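Long-range contacts in 2-keto-3-deoxy-D-arabinonate dehydratase (Sulfolobus solfataricus, PDB 2Q18), which catalyses the metal-dependent dehydration of 2-dehydro-3-deoxy-D-arabinonate to 2,5-dioxopentanoate in pentose oxidation, working as a homotetramer of the FAH family: residues A[56-60]-A[126-130]; A[219-224]-A[258-264]. All coordinates share one frame; numbering follows the deposited sequence.

Contact 1. Residues A[56-60]-A[126-130]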
ATOM      1  N   LEU A  56      -1.662 -30.600  12.181  1.00 31.47           N
ATOM      2  CA  LEU A  56      -1.968 -29.854  10.953  1.00 30.56           C
ATOM      3  C   LEU A  56      -1.786 -30.721   9.715  1.00 28.86           C
ATOM      4  O   LEU A  56      -2.605 -30.673   8.803  1.00 29.94           O
ATOM      5  CB  LEU A  56      -1.107 -28.587  10.827  1.00 29.96           C
ATOM      6  CG  LEU A  56      -1.520 -27.327  11.591  1.00 31.58           C
ATOM      7  CD1 LEU A  56      -0.458 -26.243  11.404  1.00 30.30           C
ATOM      8  CD2 LEU A  56      -2.891 -26.816  11.151  1.00 28.43           C
ATOM      9  N   LEU A  57      -0.716 -31.508   9.691  1.00 28.08           N
ATOM     10  CA  LEU A  57      -0.464 -32.448   8.596  1.00 28.99           C
ATOM     11  C   LEU A  57      -1.602 -33.456   8.424  1.00 29.81           C
ATOM     12  O   LEU A  57      -2.015 -33.744   7.298  1.00 30.34           O
ATOM     13  CB  LEU A  57       0.858 -33.194   8.810  1.00 28.61           C
ATOM     14  CG  LEU A  57       2.179 -32.416   8.786  1.00 29.75           C
ATOM     15  CD1 LEU A  57       3.335 -33.359   9.063  1.00 27.99           C
ATOM     16  CD2 LEU A  57       2.389 -31.679   7.459  1.00 29.58           C
ATOM     17  N   LYS A  58      -2.116 -33.968   9.543  1.00 30.56           N
ATOM     18  CA  LYS A  58      -3.137 -35.022   9.525  1.00 31.14           C
ATOM     19  C   LYS A  58      -4.554 -34.482   9.390  1.00 30.31           C
ATOM     20  O   LYS A  58      -5.358 -35.022   8.629  1.00 30.39           O
ATOM     21  CB  LYS A  58      -3.035 -35.890  10.785  1.00 31.77           C
ATOM     22  CG  LYS A  58      -1.793 -36.760  10.838  1.00 36.53           C
ATOM     23  CD  LYS A  58      -1.503 -37.229  12.260  1.00 44.08           C
ATOM     24  CE  LYS A  58      -0.136 -37.905  12.333  1.00 49.01           C
ATOM     25  NZ  LYS A  58       0.375 -38.040  13.731  1.00 51.49           N
ATOM     26  N   SER A  59      -4.852 -33.417  10.129  1.00 29.86           N
ATOM     27  CA  SER A  59      -6.212 -32.890  10.223  1.00 30.02           C
ATOM     28  C   SER A  59      -6.461 -31.596   9.434  1.00 29.81           C
ATOM     29  O   SER A  59      -7.604 -31.139   9.347  1.00 28.34           O
ATOM     30  CB  SER A  59      -6.599 -32.703  11.692  1.00 31.35           C
ATOM     31  OG  SER A  59      -6.462 -33.921  12.403  1.00 33.16           O
ATOM     32  N   PHE A  60      -5.391 -31.018   8.873  1.00 29.76           N
ATOM     33  CA  PHE A  60      -5.457 -29.839   7.977  1.00 29.89           C
ATOM     34  C   PHE A  60      -5.806 -28.522   8.682  1.00 31.95           C
ATOM     35  O   PHE A  60      -5.160 -27.491   8.447  1.00 30.68           O
ATOM     36  CB  PHE A  60      -6.402 -30.048   6.777  1.00 28.39           C
ATOM     37  CG  PHE A  60      -6.182 -31.340   6.017  1.00 27.20           C
ATOM     38  CD1 PHE A  60      -4.952 -31.998   6.037  1.00 24.04           C
ATOM     39  CD2 PHE A  60      -7.208 -31.875   5.251  1.00 25.05           C
ATOM     40  CE1 PHE A  60      -4.765 -33.180   5.329  1.00 25.67           C
ATOM     41  CE2 PHE A  60      -7.024 -33.057   4.532  1.00 25.40           C
ATOM     42  CZ  PHE A  60      -5.804 -33.708   4.574  1.00 25.02           C
ATOM     43  N   GLY A 126      -2.978 -26.335  -2.055  1.00 22.69           N
ATOM     44  CA  GLY A 126      -2.049 -26.916  -1.100  1.00 23.23           C
ATOM     45  C   GLY A 126      -2.572 -28.170  -0.421  1.00 24.16           C
ATOM     46  O   GLY A 126      -3.614 -28.715  -0.796  1.00 23.28           O
ATOM     47  N   HIS A 127      -1.809 -28.630   0.564  1.00 24.34           N
ATOM     48  CA  HIS A 127      -2.164 -29.763   1.409  1.00 25.86           C
ATOM     49  C   HIS A 127      -3.576 -29.609   1.973  1.00 25.33           C
ATOM     50  O   HIS A 127      -3.914 -28.574   2.551  1.00 25.02           O
ATOM     51  CB  HIS A 127      -1.136 -29.874   2.536  1.00 25.23           C
ATOM     52  CG  HIS A 127      -1.232 -31.135   3.338  1.00 28.48           C
ATOM     53  ND1 HIS A 127      -1.033 -32.386   2.791  1.00 27.67           N
ATOM     54  CD2 HIS A 127      -1.472 -31.334   4.656  1.00 25.96           C
ATOM     55  CE1 HIS A 127      -1.164 -33.300   3.735  1.00 29.52           C
ATOM     56  NE2 HIS A 127      -1.426 -32.688   4.877  1.00 28.02           N
ATOM     57  N   GLY A 128      -4.406 -30.629   1.767  1.00 25.51           N
ATOM     58  CA  GLY A 128      -5.758 -30.652   2.327  1.00 24.58           C
ATOM     59  C   GLY A 128      -6.805 -29.940   1.492  1.00 25.34           C
ATOM     60  O   GLY A 128      -7.987 -29.944   1.837  1.00 25.59           O
ATOM     61  N   GLU A 129      -6.374 -29.323   0.394  1.00 23.42           N
ATOM     62  CA  GLU A 129      -7.286 -28.615  -0.497  1.00 23.33           C
ATOM     63  C   GLU A 129      -7.522 -29.470  -1.734  1.00 22.80           C
ATOM     64  O   GLU A 129      -6.742 -30.375  -2.020  1.00 23.43           O
ATOM     65  CB  GLU A 129      -6.710 -27.237  -0.868  1.00 23.16           C
ATOM     66  CG  GLU A 129      -6.298 -26.411   0.363  1.00 22.93           C
ATOM     67  CD  GLU A 129      -5.607 -25.088   0.026  1.00 24.84           C
ATOM     68  OE1 GLU A 129      -5.093 -24.933  -1.107  1.00 22.42           O
ATOM     69  OE2 GLU A 129      -5.571 -24.205   0.913  1.00 23.34           O
ATOM     70  N   ALA A 130      -8.591 -29.185  -2.465  1.00 22.93           N
ATOM     71  CA  ALA A 130      -8.978 -30.020  -3.598  1.00 23.96           C
ATOM     72  C   ALA A 130      -8.253 -29.680  -4.901  1.00 25.05           C
ATOM     73  O   ALA A 130      -8.192 -28.509  -5.303  1.00 24.63           O
ATOM     74  CB  ALA A 130     -10.491 -29.959  -3.807  1.00 23.87           C
TER
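H127 NE2 donates to L57 O over 2.7 Å in a nearly straight bond (171° at the hydrogen), with the oxygen in the imidazole plane and NE2 in the carbonyl plane, on a lone pair. L57 O lies in the last turn of helix 53-59. CG of H127 stands anti to its backbone N (chi1 -170°), which carries the ring across to the helix. ND1 is held as well, by the backbone N of I283 in strand 280-288, and the two bonds fix the ring's rotation. F60, just past the helix and at positive phi, sets its edge against the imidazole face in a T-shaped pair, centroids 4.9 Å apart and planes at 79°. One face of its ring receives G128 CA in a CH-pi contact, 3.5 Å from the centroid. G128 sits in the type II turn G126-E129, and a beta carbon on it would run into F60 CG. Cutting F60 back to an alanine is likely to cost the imidazole its edge-on aromatic partner and open a gap above G128. With ND1 accepting from I283 N and NE2 donating to L57 O, the imidazole is probably neutral, a buried polar link between helix end and turn.

Contact 2. Residues A[219-224]-A[258-264]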
ATOM      1  N   PHE A 219      -6.938 -47.623  -4.625  1.00 31.75           N
ATOM      2  CA  PHE A 219      -7.311 -47.819  -6.019  1.00 32.10           C
ATOM      3  C   PHE A 219      -6.079 -47.878  -6.924  1.00 32.42           C
ATOM      4  O   PHE A 219      -6.103 -48.506  -7.985  1.00 32.00           O
ATOM      5  CB  PHE A 219      -8.267 -46.701  -6.434  1.00 32.62           C
ATOM      6  CG  PHE A 219      -8.739 -46.781  -7.858  1.00 34.50           C
ATOM      7  CD1 PHE A 219      -8.407 -45.779  -8.764  1.00 34.35           C
ATOM      8  CD2 PHE A 219      -9.534 -47.841  -8.291  1.00 35.39           C
ATOM      9  CE1 PHE A 219      -8.850 -45.836 -10.080  1.00 34.70           C
ATOM     10  CE2 PHE A 219      -9.981 -47.910  -9.607  1.00 35.59           C
ATOM     11  CZ  PHE A 219      -9.639 -46.905 -10.503  1.00 35.91           C
ATOM     12  N   PHE A 220      -5.008 -47.218  -6.496  1.00 32.46           N
ATOM     13  CA  PHE A 220      -3.711 -47.305  -7.161  1.00 32.93           C
ATOM     14  C   PHE A 220      -2.602 -47.018  -6.162  1.00 33.42           C
ATOM     15  O   PHE A 220      -2.738 -46.141  -5.308  1.00 33.42           O
ATOM     16  CB  PHE A 220      -3.602 -46.330  -8.348  1.00 32.83           C
ATOM     17  CG  PHE A 220      -2.227 -46.302  -8.972  1.00 33.33           C
ATOM     18  CD1 PHE A 220      -1.907 -47.165 -10.017  1.00 33.86           C
ATOM     19  CD2 PHE A 220      -1.240 -45.448  -8.484  1.00 30.81           C
ATOM     20  CE1 PHE A 220      -0.630 -47.168 -10.577  1.00 33.48           C
ATOM     21  CE2 PHE A 220       0.038 -45.447  -9.034  1.00 32.93           C
ATOM     22  CZ  PHE A 220       0.343 -46.304 -10.086  1.00 32.67           C
ATOM     23  N   GLU A 221      -1.509 -47.765  -6.270  1.00 34.10           N
ATOM     24  CA  GLU A 221      -0.292 -47.459  -5.533  1.00 35.82           C
ATOM     25  C   GLU A 221       0.931 -47.785  -6.382  1.00 35.93           C
ATOM     26  O   GLU A 221       0.984 -48.826  -7.040  1.00 35.71           O
ATOM     27  CB  GLU A 221      -0.240 -48.196  -4.194  1.00 35.63           C
ATOM     28  CG  GLU A 221       0.972 -47.833  -3.339  1.00 36.53           C
ATOM     29  CD  GLU A 221       0.845 -48.273  -1.889  1.00 39.71           C
ATOM     30  OE1 GLU A 221      -0.207 -48.836  -1.510  1.00 44.85           O
ATOM     31  OE2 GLU A 221       1.806 -48.052  -1.121  1.00 45.57           O
ATOM     32  N   GLY A 222       1.905 -46.883  -6.366  1.00 36.04           N
ATOM     33  CA  GLY A 222       3.136 -47.055  -7.124  1.00 36.30           C
ATOM     34  C   GLY A 222       4.228 -46.168  -6.571  1.00 37.36           C
ATOM     35  O   GLY A 222       3.954 -45.096  -6.018  1.00 37.14           O
ATOM     36  N   SER A 223       5.470 -46.614  -6.712  1.00 37.41           N
ATOM     37  CA  SER A 223       6.609 -45.848  -6.237  1.00 38.54           C
ATOM     38  C   SER A 223       7.770 -45.862  -7.229  1.00 38.43           C
ATOM     39  O   SER A 223       7.875 -46.754  -8.074  1.00 38.14           O
ATOM     40  CB  SER A 223       7.065 -46.352  -4.865  1.00 38.70           C
ATOM     41  OG  SER A 223       7.612 -47.653  -4.965  1.00 44.99           O
ATOM     42  N   VAL A 224       8.626 -44.850  -7.118  1.00 37.97           N
ATOM     43  CA  VAL A 224       9.861 -44.759  -7.886  1.00 37.62           C
ATOM     44  C   VAL A 224      10.878 -43.971  -7.060  1.00 37.83           C
ATOM     45  O   VAL A 224      10.504 -43.122  -6.240  1.00 37.87           O
ATOM     46  CB  VAL A 224       9.631 -44.111  -9.286  1.00 37.92           C
ATOM     47  CG1 VAL A 224       9.378 -42.596  -9.171  1.00 38.89           C
ATOM     48  CG2 VAL A 224      10.802 -44.400 -10.221  1.00 37.28           C
ATOM     49  N   ILE A 258       5.865 -42.233 -12.204  1.00 35.29           N
ATOM     50  CA  ILE A 258       4.706 -43.012 -11.756  1.00 34.43           C
ATOM     51  C   ILE A 258       3.485 -42.651 -12.594  1.00 34.94           C
ATOM     52  O   ILE A 258       2.938 -41.543 -12.495  1.00 34.50           O
ATOM     53  CB  ILE A 258       4.419 -42.844 -10.239  1.00 34.37           C
ATOM     54  CG1 ILE A 258       5.661 -43.192  -9.417  1.00 32.15           C
ATOM     55  CG2 ILE A 258       3.234 -43.725  -9.812  1.00 34.45           C
ATOM     56  CD1 ILE A 258       5.663 -42.627  -8.005  1.00 30.64           C
ATOM     57  N   VAL A 259       3.076 -43.596 -13.437  1.00 34.64           N
ATOM     58  CA  VAL A 259       1.999 -43.376 -14.389  1.00 35.21           C
ATOM     59  C   VAL A 259       0.952 -44.489 -14.262  1.00 36.60           C
ATOM     60  O   VAL A 259       1.153 -45.593 -14.778  1.00 36.53           O
ATOM     61  CB  VAL A 259       2.532 -43.312 -15.855  1.00 35.21           C
ATOM     62  CG1 VAL A 259       1.410 -42.984 -16.826  1.00 34.26           C
ATOM     63  CG2 VAL A 259       3.665 -42.290 -15.989  1.00 35.18           C
ATOM     64  N   PRO A 260      -0.163 -44.210 -13.557  1.00 37.25           N
ATOM     65  CA  PRO A 260      -1.282 -45.156 -13.497  1.00 37.36           C
ATOM     66  C   PRO A 260      -1.829 -45.492 -14.886  1.00 38.55           C
ATOM     67  O   PRO A 260      -1.579 -44.757 -15.853  1.00 37.62           O
ATOM     68  CB  PRO A 260      -2.333 -44.400 -12.678  1.00 37.42           C
ATOM     69  CG  PRO A 260      -1.550 -43.434 -11.856  1.00 37.11           C
ATOM     70  CD  PRO A 260      -0.427 -43.004 -12.750  1.00 36.71           C
ATOM     71  N   GLY A 261      -2.565 -46.599 -14.975  1.00 38.68           N
ATOM     72  CA  GLY A 261      -3.103 -47.073 -16.242  1.00 39.37           C
ATOM     73  C   GLY A 261      -4.277 -46.259 -16.742  1.00 40.41           C
ATOM     74  O   GLY A 261      -4.742 -45.337 -16.066  1.00 40.20           O
ATOM     75  N   ARG A 262      -4.767 -46.622 -17.926  1.00 41.14           N
ATOM     76  CA  ARG A 262      -5.860 -45.907 -18.584  1.00 42.48           C
ATOM     77  C   ARG A 262      -7.197 -46.037 -17.851  1.00 42.06           C
ATOM     78  O   ARG A 262      -8.104 -45.226 -18.059  1.00 42.25           O
ATOM     79  CB  ARG A 262      -6.001 -46.370 -20.038  1.00 43.12           C
ATOM     80  CG  ARG A 262      -6.685 -45.353 -20.951  1.00 48.91           C
ATOM     81  CD  ARG A 262      -6.472 -45.687 -22.423  1.00 59.29           C
ATOM     82  NE  ARG A 262      -5.059 -45.632 -22.801  1.00 64.36           N
ATOM     83  CZ  ARG A 262      -4.581 -45.973 -23.996  1.00 67.92           C
ATOM     84  NH1 ARG A 262      -3.277 -45.886 -24.234  1.00 68.74           N
ATOM     85  NH2 ARG A 262      -5.397 -46.400 -24.956  1.00 68.65           N
ATOM     86  N   ASP A 263      -7.316 -47.052 -16.997  1.00 41.66           N
ATOM     87  CA  ASP A 263      -8.530 -47.259 -16.202  1.00 41.53           C
ATOM     88  C   ASP A 263      -8.451 -46.586 -14.823  1.00 39.98           C
ATOM     89  O   ASP A 263      -9.402 -46.648 -14.037  1.00 39.16           O
ATOM     90  CB  ASP A 263      -8.840 -48.761 -16.064  1.00 42.22           C
ATOM     91  CG  ASP A 263      -7.726 -49.542 -15.373  1.00 45.70           C
ATOM     92  OD1 ASP A 263      -6.570 -49.061 -15.327  1.00 49.36           O
ATOM     93  OD2 ASP A 263      -8.009 -50.655 -14.879  1.00 50.45           O
ATOM     94  N   LYS A 264      -7.322 -45.932 -14.549  1.00 38.82           N
ATOM     95  CA  LYS A 264      -7.057 -45.343 -13.234  1.00 37.31           C
ATOM     96  C   LYS A 264      -7.329 -43.837 -13.162  1.00 36.49           C
ATOM     97  O   LYS A 264      -6.796 -43.138 -12.296  1.00 36.61           O
ATOM     98  CB  LYS A 264      -5.631 -45.675 -12.770  1.00 37.26           C
ATOM     99  CG  LYS A 264      -5.349 -47.171 -12.586  1.00 38.95           C
ATOM    100  CD  LYS A 264      -6.301 -47.807 -11.572  1.00 40.24           C
ATOM    101  CE  LYS A 264      -6.127 -49.315 -11.479  1.00 42.78           C
ATOM    102  NZ  LYS A 264      -4.865 -49.692 -10.791  1.00 48.24           N
TER
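F220 lays its ring over P260 where strand 217-225, outermost within this chain of a mixed sheet of the FAH-family fold, meets the loop 258-264. F219 and F220 form a classic beta bulge opposite I212 of the neighbouring strand 207-214, and both phenyl rings of the bulge take part in the contact. The close packing lies around F220. P260 CG sits over the centre of its ring, 3.8 Å from the centroid and 8° off the normal, a CH-pi contact, while I258 CG2 comes to the ring edge at CE2 (3.7 Å). Further along, I258 sends its other branch past G222, with CD1 3.6 Å from G222 O, and CG1 meets V224 CG1 as the two side chains slide past each other in opposite directions. A beta carbon on G222 would be tight against I258 CG2 and clash with F220 CZ. I258 also adjoins the substrate site: its backbone N is hydrogen-bonded to OG1 of the substrate-binding T256. The other end, by the type I turn G261-K264, is nearer solvent and its polar bond is weak, with D263 exposed and K264 partly so. F219 crosses the lysine chain at a slant, and K264 CD rests over its face, 3.9 Å from the centroid but displaced toward the rim. Bent at chi2 and chi4, that chain brings NZ into the plane of the F220 ring, at its edge, and to F219 O, where it makes a weak hydrogen bond of 3.3 Å.

How the contacts relate
Contact 1 and contact 2 follow one another along the chain and do not touch; their centres lie 22 Å apart. Both are partly buried. Contact 1 joins helix 53-59 to the turn before strand 131-133, an outermost strand of a mixed sheet within the chain; contact 2 packs a loop directly on strand 217-225, the outermost strand at the other side. Contact 1 is small and centred on a strong, buried polar bond, away from the annotated sites. Contact 2 buries about twice the surface, mostly apolar, has a single weak hydrogen bond toward solvent, and borders the substrate site through I258.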